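Local atomic coordinates of beta-galactosidase (Streptococcus pneumoniae, PDB entry 4CU9), a protein that belongs to a pneumococcal enzyme that hydrolyses terminal beta-linked galactose, and is its carbohydrate-binding module, which probably binds galactose-containing glycans. Residues E101-P106 and E130-V135; E109-Y114 and S122-N127. All coordinates share one frame; numbering follows the deposited sequence.

Contact 1: residues E101-P106 and E130-V135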
ATOM      1  N   GLU A 101       4.425  -5.503   6.382  1.00  9.78           N
ATOM      2  CA  GLU A 101       3.606  -6.382   7.174  1.00 10.09           C
ATOM      3  C   GLU A 101       2.814  -7.378   6.365  1.00 10.24           C
ATOM      4  O   GLU A 101       2.349  -7.114   5.246  1.00 10.33           O
ATOM      5  CB  GLU A 101       2.630  -5.580   8.047  1.00 10.74           C
ATOM      6  CG  GLU A 101       3.321  -4.660   9.028  1.00 11.04           C
ATOM      7  CD  GLU A 101       2.381  -3.789   9.841  1.00 12.42           C
ATOM      8  OE1 GLU A 101       1.349  -3.340   9.292  1.00 12.32           O
ATOM      9  OE2 GLU A 101       2.697  -3.563  11.042  1.00 14.89           O
ATOM     10  N   ARG A 102       2.630  -8.547   6.970  1.00 10.68           N
ATOM     11  CA  ARG A 102       1.808  -9.596   6.383  1.00 10.74           C
ATOM     12  C   ARG A 102       0.533  -9.760   7.196  1.00 10.33           C
ATOM     13  O   ARG A 102       0.543  -9.624   8.410  1.00 10.31           O
ATOM     14  CB  ARG A 102       2.582 -10.921   6.309  1.00 11.79           C
ATOM     15  CG  ARG A 102       2.986 -11.496   7.651  1.00 12.49           C
ATOM     16  CD  ARG A 102       3.854 -12.740   7.463  1.00 14.49           C
ATOM     17  NE  ARG A 102       4.390 -13.268   8.720  1.00 15.52           N
ATOM     18  CZ  ARG A 102       3.808 -14.198   9.467  1.00 16.48           C
ATOM     19  NH1 ARG A 102       2.651 -14.719   9.118  1.00 17.99           N
ATOM     20  NH2 ARG A 102       4.405 -14.621  10.571  1.00 18.77           N
ATOM     21  N   TYR A 103      -0.573 -10.059   6.522  1.00  9.78           N
ATOM     22  CA  TYR A 103      -1.841 -10.196   7.198  1.00  9.49           C
ATOM     23  C   TYR A 103      -1.866 -11.512   7.984  1.00  9.93           C
ATOM     24  O   TYR A 103      -1.538 -12.547   7.445  1.00  9.86           O
ATOM     25  CB  TYR A 103      -2.994 -10.109   6.208  1.00  9.65           C
ATOM     26  CG  TYR A 103      -4.339 -10.177   6.862  1.00 10.05           C
ATOM     27  CD1 TYR A 103      -4.802  -9.110   7.633  1.00 10.16           C
ATOM     28  CD2 TYR A 103      -5.152 -11.315   6.733  1.00  9.98           C
ATOM     29  CE1 TYR A 103      -6.035  -9.184   8.250  1.00  9.95           C
ATOM     30  CE2 TYR A 103      -6.380 -11.391   7.369  1.00 10.06           C
ATOM     31  CZ  TYR A 103      -6.813 -10.315   8.113  1.00 10.24           C
ATOM     32  OH  TYR A 103      -8.047 -10.345   8.737  1.00  9.98           O
ATOM     33  N   VAL A 104      -2.250 -11.442   9.250  1.00  9.90           N
ATOM     34  CA  VAL A 104      -2.350 -12.628  10.103  1.00 11.43           C
ATOM     35  C   VAL A 104      -3.699 -12.656  10.830  1.00 12.20           C
ATOM     36  O   VAL A 104      -3.859 -13.398  11.807  1.00 11.95           O
ATOM     37  CB  VAL A 104      -1.231 -12.665  11.156  1.00 11.96           C
ATOM     38  CG1 VAL A 104       0.158 -12.851  10.531  1.00 12.74           C
ATOM     39  CG2 VAL A 104      -1.254 -11.403  12.022  1.00 12.00           C
ATOM     40  N   GLY A 105      -4.679 -11.879  10.346  1.00 11.74           N
ATOM     41  CA  GLY A 105      -5.961 -11.819  11.019  1.00 12.06           C
ATOM     42  C   GLY A 105      -6.948 -12.874  10.549  1.00 12.47           C
ATOM     43  O   GLY A 105      -6.596 -13.842   9.847  1.00 11.35           O
ATOM     44  N   PRO A 106      -8.217 -12.701  10.928  1.00 13.61           N
ATOM     45  CA  PRO A 106      -9.235 -13.662  10.489  1.00 13.95           C
ATOM     46  C   PRO A 106      -9.506 -13.628   8.996  1.00 14.18           C
ATOM     47  O   PRO A 106      -9.039 -12.717   8.275  1.00 13.03           O
ATOM     48  CB  PRO A 106     -10.461 -13.250  11.301  1.00 14.64           C
ATOM     49  CG  PRO A 106     -10.277 -11.781  11.528  1.00 14.63           C
ATOM     50  CD  PRO A 106      -8.796 -11.628  11.756  1.00 14.19           C
ATOM     51  N   GLU A 130      -3.439  -5.486  15.332  1.00 15.00           N
ATOM     52  CA  GLU A 130      -2.967  -6.821  15.798  1.00 17.15           C
ATOM     53  C   GLU A 130      -3.113  -7.887  14.703  1.00 14.43           C
ATOM     54  O   GLU A 130      -2.608  -8.968  14.828  1.00 12.66           O
ATOM     55  CB  GLU A 130      -3.740  -7.279  17.035  1.00 22.02           C
ATOM     56  CG  GLU A 130      -3.390  -6.472  18.283  1.00 27.92           C
ATOM     57  CD  GLU A 130      -1.922  -6.590  18.674  1.00 31.64           C
ATOM     58  OE1 GLU A 130      -1.445  -7.736  18.820  1.00 36.86           O
ATOM     59  OE2 GLU A 130      -1.249  -5.541  18.807  1.00 37.10           O
ATOM     60  N   ASN A 131      -3.791  -7.554  13.615  1.00 11.73           N
ATOM     61  CA  ASN A 131      -3.954  -8.482  12.481  1.00 11.15           C
ATOM     62  C   ASN A 131      -2.852  -8.367  11.431  1.00 10.49           C
ATOM     63  O   ASN A 131      -2.962  -8.958  10.341  1.00  9.77           O
ATOM     64  CB  ASN A 131      -5.312  -8.250  11.840  1.00 10.33           C
ATOM     65  CG  ASN A 131      -6.462  -8.737  12.711  1.00 11.01           C
ATOM     66  OD1 ASN A 131      -6.269  -9.593  13.561  1.00 10.15           O
ATOM     67  ND2 ASN A 131      -7.670  -8.176  12.506  1.00 10.75           N
ATOM     68  N   TRP A 132      -1.769  -7.668  11.782  1.00 10.48           N
ATOM     69  CA  TRP A 132      -0.666  -7.430  10.854  1.00 10.49           C
ATOM     70  C   TRP A 132       0.633  -7.737  11.626  1.00 12.43           C
ATOM     71  O   TRP A 132       0.818  -7.253  12.753  1.00 13.01           O
ATOM     72  CB  TRP A 132      -0.668  -6.000  10.352  1.00 10.07           C
ATOM     73  CG  TRP A 132      -1.898  -5.675   9.518  1.00  9.76           C
ATOM     74  CD1 TRP A 132      -3.013  -5.062   9.945  1.00 10.31           C
ATOM     75  CD2 TRP A 132      -2.100  -5.961   8.144  1.00  9.72           C
ATOM     76  NE1 TRP A 132      -3.930  -4.919   8.920  1.00  9.60           N
ATOM     77  CE2 TRP A 132      -3.400  -5.496   7.799  1.00  9.59           C
ATOM     78  CE3 TRP A 132      -1.323  -6.571   7.156  1.00  9.87           C
ATOM     79  CZ2 TRP A 132      -3.895  -5.606   6.526  1.00  9.41           C
ATOM     80  CZ3 TRP A 132      -1.828  -6.689   5.909  1.00  9.40           C
ATOM     81  CH2 TRP A 132      -3.092  -6.221   5.589  1.00  9.34           C
ATOM     82  N   GLU A 133       1.500  -8.500  10.986  1.00 12.57           N
ATOM     83  CA  GLU A 133       2.809  -8.886  11.552  1.00 14.00           C
ATOM     84  C   GLU A 133       3.945  -8.310  10.701  1.00 13.32           C
ATOM     85  O   GLU A 133       3.996  -8.525   9.479  1.00 11.92           O
ATOM     86  CB  GLU A 133       2.878 -10.417  11.622  1.00 16.37           C
ATOM     87  CG  GLU A 133       4.208 -11.002  12.086  1.00 20.79           C
ATOM     88  CD  GLU A 133       4.393 -11.027  13.574  1.00 25.93           C
ATOM     89  OE1 GLU A 133       3.644 -10.324  14.305  1.00 31.57           O
ATOM     90  OE2 GLU A 133       5.307 -11.767  14.025  1.00 33.38           O
ATOM     91  N   ALA A 134       4.877  -7.624  11.371  1.00 12.78           N
ATOM     92  CA  ALA A 134       6.043  -7.038  10.728  1.00 13.47           C
ATOM     93  C   ALA A 134       6.954  -8.085  10.088  1.00 13.21           C
ATOM     94  O   ALA A 134       7.180  -9.185  10.644  1.00 13.31           O
ATOM     95  CB  ALA A 134       6.855  -6.187  11.711  1.00 13.56           C
ATOM     96  N   VAL A 135       7.487  -7.724   8.931  1.00 12.74           N
ATOM     97  CA  VAL A 135       8.379  -8.606   8.171  1.00 12.75           C
ATOM     98  C   VAL A 135       9.702  -7.849   7.967  1.00 13.54           C
ATOM     99  O   VAL A 135       9.714  -6.785   7.351  1.00 12.21           O
ATOM    100  CB  VAL A 135       7.718  -9.050   6.848  1.00 12.03           C
ATOM    101  CG1 VAL A 135       8.682  -9.813   5.950  1.00 12.39           C
ATOM    102  CG2 VAL A 135       6.470  -9.894   7.115  1.00 12.41           C
TER
HETATM  103  O   HOH W   1       6.869 -12.155   9.817  1.00 24.38           O
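Glu101 to Tyr103 pairs antiparallel with Trp132 to Ala134, as neighbouring strands of a galactose-binding-like beta-sandwich. The short strand axes come within 4.4 Å at 145°. Arg102 and Glu133 form the hydrogen-bonded pair: Arg102 N lies 2.9 Å from Glu133 O, and Glu133 N gives the return bond to Arg102 O. Beyond the strand, Val104 N donates to Asn131 O (2.8 Å).

Tyr103 and Trp132 share one face of the sheet. Tyr103 CB sits over the six-membered ring of Trp132, and the tyrosine ring turns its edge to that indole face, planes at 68°. With CG anti to the backbone N (chi1 -177°), the ring runs out alongside Asn131. Tyr103 OH donates to a lone pair of Pro106 O, 2.6 Å away. Gly105 N lies over the centre of the same ring. Glu101 OE1 rests 3.5 Å from Trp132 CB, while its carboxylate forms salt bridges to Arg162 and Arg164.

On the other face Arg102 and Glu133 run side by side. Arg102 NH2 and Glu133 OE2 are 4.6 Å apart, but the oxygen lies well out of the guanidinium plane and no N-H points at it. A water joins Arg102 NE to Ala134 O.

With two arginine partners, the carboxylate of the buried Glu101 is probably ionised, whereas the attraction between Arg102 and Glu133 is likely to be looser.

Contact 2: residues E109-Y114 and S122-N127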
ATOM      1  N   GLU A 109     -13.233 -10.456   3.524  1.00 14.21           N
ATOM      2  CA  GLU A 109     -13.524 -10.144   2.137  1.00 15.82           C
ATOM      3  C   GLU A 109     -12.891  -8.794   1.805  1.00 14.51           C
ATOM      4  O   GLU A 109     -12.516  -8.047   2.696  1.00 13.90           O
ATOM      5  CB  GLU A 109     -15.050 -10.130   1.841  1.00 17.67           C
ATOM      6  CG  GLU A 109     -15.868  -9.114   2.631  1.00 21.17           C
ATOM      7  CD  GLU A 109     -17.383  -9.279   2.369  1.00 23.04           C
ATOM      8  OE1 GLU A 109     -17.883  -8.953   1.264  1.00 28.86           O
ATOM      9  OE2 GLU A 109     -18.078  -9.765   3.258  1.00 22.52           O
ATOM     10  N   VAL A 110     -12.774  -8.507   0.513  1.00 14.48           N
ATOM     11  CA  VAL A 110     -12.309  -7.191   0.042  1.00 13.27           C
ATOM     12  C   VAL A 110     -13.219  -6.136   0.655  1.00 12.73           C
ATOM     13  O   VAL A 110     -14.452  -6.251   0.578  1.00 13.43           O
ATOM     14  CB  VAL A 110     -12.367  -7.074  -1.490  1.00 12.86           C
ATOM     15  CG1 VAL A 110     -12.050  -5.652  -1.903  1.00 12.52           C
ATOM     16  CG2 VAL A 110     -11.374  -8.051  -2.116  1.00 13.07           C
ATOM     17  N   PRO A 111     -12.636  -5.103   1.283  1.00 12.22           N
ATOM     18  CA  PRO A 111     -13.476  -4.058   1.795  1.00 12.06           C
ATOM     19  C   PRO A 111     -14.333  -3.410   0.678  1.00 12.10           C
ATOM     20  O   PRO A 111     -13.903  -3.295  -0.491  1.00 11.82           O
ATOM     21  CB  PRO A 111     -12.489  -3.030   2.323  1.00 12.16           C
ATOM     22  CG  PRO A 111     -11.223  -3.794   2.641  1.00 12.23           C
ATOM     23  CD  PRO A 111     -11.196  -4.898   1.606  1.00 12.00           C
ATOM     24  N   THR A 112     -15.533  -2.998   1.038  1.00 13.11           N
ATOM     25  CA  THR A 112     -16.294  -2.168   0.119  1.00 14.19           C
ATOM     26  C   THR A 112     -15.535  -0.864  -0.170  1.00 13.45           C
ATOM     27  O   THR A 112     -15.315  -0.478  -1.322  1.00 14.64           O
ATOM     28  CB  THR A 112     -17.686  -1.866   0.686  1.00 15.48           C
ATOM     29  OG1 THR A 112     -18.390  -3.102   0.807  1.00 16.15           O
ATOM     30  CG2 THR A 112     -18.448  -0.962  -0.279  1.00 15.83           C
ATOM     31  N   TYR A 113     -15.093  -0.220   0.893  1.00 12.77           N
ATOM     32  CA  TYR A 113     -14.340   1.024   0.815  1.00 12.80           C
ATOM     33  C   TYR A 113     -12.868   0.686   0.898  1.00 12.34           C
ATOM     34  O   TYR A 113     -12.197   1.017   1.871  1.00 11.13           O
ATOM     35  CB  TYR A 113     -14.755   1.981   1.938  1.00 13.67           C
ATOM     36  CG  TYR A 113     -16.166   2.542   1.720  1.00 15.91           C
ATOM     37  CD1 TYR A 113     -16.360   3.654   0.928  1.00 17.43           C
ATOM     38  CD2 TYR A 113     -17.281   1.947   2.295  1.00 16.54           C
ATOM     39  CE1 TYR A 113     -17.634   4.182   0.710  1.00 19.28           C
ATOM     40  CE2 TYR A 113     -18.565   2.463   2.088  1.00 17.94           C
ATOM     41  CZ  TYR A 113     -18.734   3.574   1.289  1.00 19.44           C
ATOM     42  OH  TYR A 113     -19.978   4.109   1.048  1.00 20.04           O
ATOM     43  N   TYR A 114     -12.386   0.007  -0.145  1.00 11.91           N
ATOM     44  CA  TYR A 114     -11.035  -0.537  -0.107  1.00 10.94           C
ATOM     45  C   TYR A 114      -9.952   0.555  -0.203  1.00 10.20           C
ATOM     46  O   TYR A 114      -8.829   0.307   0.183  1.00 10.14           O
ATOM     47  CB  TYR A 114     -10.844  -1.626  -1.161  1.00 11.05           C
ATOM     48  CG  TYR A 114     -11.085  -1.195  -2.572  1.00 12.00           C
ATOM     49  CD1 TYR A 114     -10.102  -0.516  -3.282  1.00 12.29           C
ATOM     50  CD2 TYR A 114     -12.290  -1.491  -3.231  1.00 12.71           C
ATOM     51  CE1 TYR A 114     -10.276  -0.140  -4.589  1.00 12.99           C
ATOM     52  CE2 TYR A 114     -12.465  -1.133  -4.557  1.00 14.20           C
ATOM     53  CZ  TYR A 114     -11.465  -0.441  -5.224  1.00 14.94           C
ATOM     54  OH  TYR A 114     -11.613  -0.071  -6.539  1.00 17.05           O
ATOM     55  N   SER A 122     -14.300   1.047   9.196  1.00 12.42           N
ATOM     56  CA  SER A 122     -13.471   0.831  10.383  1.00 12.72           C
ATOM     57  C   SER A 122     -13.678  -0.529  11.037  1.00 11.21           C
ATOM     58  O   SER A 122     -12.830  -0.976  11.766  1.00 11.55           O
ATOM     59  CB  SER A 122     -13.696   1.947  11.453  1.00 13.47           C
ATOM     60  OG  SER A 122     -15.010   1.878  11.943  1.00 13.87           O
ATOM     61  N   GLY A 123     -14.820  -1.163  10.829  1.00 11.05           N
ATOM     62  CA  GLY A 123     -15.016  -2.524  11.358  1.00 10.74           C
ATOM     63  C   GLY A 123     -14.319  -3.648  10.589  1.00 10.00           C
ATOM     64  O   GLY A 123     -14.253  -4.778  11.076  1.00 10.38           O
ATOM     65  N   HIS A 124     -13.760  -3.342   9.420  1.00  9.63           N
ATOM     66  CA  HIS A 124     -13.046  -4.344   8.632  1.00  9.58           C
ATOM     67  C   HIS A 124     -11.795  -4.824   9.413  1.00  9.31           C
ATOM     68  O   HIS A 124     -11.099  -4.024  10.045  1.00  9.59           O
ATOM     69  CB  HIS A 124     -12.638  -3.795   7.271  1.00  9.96           C
ATOM     70  CG  HIS A 124     -12.197  -4.858   6.305  1.00 10.53           C
ATOM     71  ND1 HIS A 124     -10.924  -5.387   6.284  1.00 10.94           N
ATOM     72  CD2 HIS A 124     -12.913  -5.567   5.396  1.00 10.66           C
ATOM     73  CE1 HIS A 124     -10.860  -6.327   5.352  1.00 10.90           C
ATOM     74  NE2 HIS A 124     -12.059  -6.456   4.806  1.00 10.63           N
ATOM     75  N   PRO A 125     -11.493  -6.116   9.377  1.00  9.23           N
ATOM     76  CA  PRO A 125     -10.310  -6.585  10.162  1.00  9.63           C
ATOM     77  C   PRO A 125      -8.955  -5.968   9.792  1.00  9.50           C
ATOM     78  O   PRO A 125      -8.050  -5.980  10.598  1.00  9.54           O
ATOM     79  CB  PRO A 125     -10.347  -8.110   9.981  1.00 10.05           C
ATOM     80  CG  PRO A 125     -11.191  -8.341   8.782  1.00 10.44           C
ATOM     81  CD  PRO A 125     -12.197  -7.235   8.742  1.00 10.30           C
ATOM     82  N   PHE A 126      -8.841  -5.386   8.591  1.00  9.71           N
ATOM     83  CA  PHE A 126      -7.660  -4.663   8.183  1.00  9.78           C
ATOM     84  C   PHE A 126      -7.381  -3.483   9.108  1.00  9.68           C
ATOM     85  O   PHE A 126      -6.230  -3.097   9.273  1.00  9.35           O
ATOM     86  CB  PHE A 126      -7.760  -4.161   6.740  1.00  9.35           C
ATOM     87  CG  PHE A 126      -7.462  -5.202   5.714  1.00  9.31           C
ATOM     88  CD1 PHE A 126      -7.397  -6.564   6.024  1.00  9.52           C
ATOM     89  CD2 PHE A 126      -7.253  -4.818   4.429  1.00  9.23           C
ATOM     90  CE1 PHE A 126      -7.094  -7.492   5.035  1.00  9.71           C
ATOM     91  CE2 PHE A 126      -6.987  -5.729   3.435  1.00  9.05           C
ATOM     92  CZ  PHE A 126      -6.874  -7.064   3.736  1.00  9.84           C
ATOM     93  N   ASN A 127      -8.400  -2.983   9.785  1.00  9.83           N
ATOM     94  CA  ASN A 127      -8.246  -1.824  10.600  1.00 10.70           C
ATOM     95  C   ASN A 127      -7.760  -2.115  12.024  1.00 11.57           C
ATOM     96  O   ASN A 127      -7.501  -1.185  12.785  1.00 11.72           O
ATOM     97  CB  ASN A 127      -9.551  -1.027  10.599  1.00 11.33           C
ATOM     98  CG  ASN A 127      -9.367   0.407  11.032  1.00 11.08           C
ATOM     99  OD1 ASN A 127      -8.404   1.061  10.658  1.00 10.92           O
ATOM    100  ND2 ASN A 127     -10.301   0.907  11.833  1.00 11.60           N
TER
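His124 swings its ring toward Glu109 and Pro111 with CG anti to the backbone N (chi1 -166°), and chi2 of -83° turns a ring face to the proline. The contact lies among the loops of the galactose-binding-like beta-sandwich, in the chain segment that connects strands 97-103 and 132-139. It joins the two arms on either side of the short helix 117-120.

One hydrogen bond crosses the gap. His124 NE2 donates to Glu109 O over 2.7 Å, nearly straight at 170°. The oxygen lies in the imidazole plane, and the bond runs nearly along the C=O axis. At the other ring nitrogen, Phe126 N donates to His124 ND1 (3.1 Å), tilted somewhat from the ring plane. Both nitrogens are thus engaged, NE2 as donor and ND1 as acceptor. This is consistent with a neutral ring protonated at NE2, and the two bonds limit its rotation.

Proline carbons lie against both faces. Pro111 CG stands over the centre of one face in a CH-pi contact, 3.6 Å from the ring centroid. Pro125 CD covers the opposite face, nearer the rim. The histidine is buried between them.

Phe126 continues the packing from the histidine. His124 CE1 lies over one face of its ring, and Ile67 of strand 61-70 touches both Phe126 and Pro111. Asn127 N donates to His124 O in the 3-10 turn that follows the histidine. Asn127 ND2 adds a bond in the plane of the Ser122 carbonyl, 3.2 Å from Ser122 O and on a lone pair.

From the N terminus, the chain runs along strand 97-103 into 101-106, then through 109-114, helix 117-120 and 122-127. It returns through 130-135 into strand 132-139. Contact 2 closes the inner loop around the helix. Contact 1 closes the outer loop, so contact 2 is nested within it. The two touch directly. Asn131 ND2 probably hydrogen-bonds to Pro125 O and Trp132 NE1 to Phe126 O, while Tyr103 packs against Pro125 and Phe126. Phe108, in the linker between 101-106 and 109-114, meets both Tyr103 and Phe126. Together the contacts tie the long excursion to the adjacent strands 97-103 and 132-139, which it connects, and to strand 61-70.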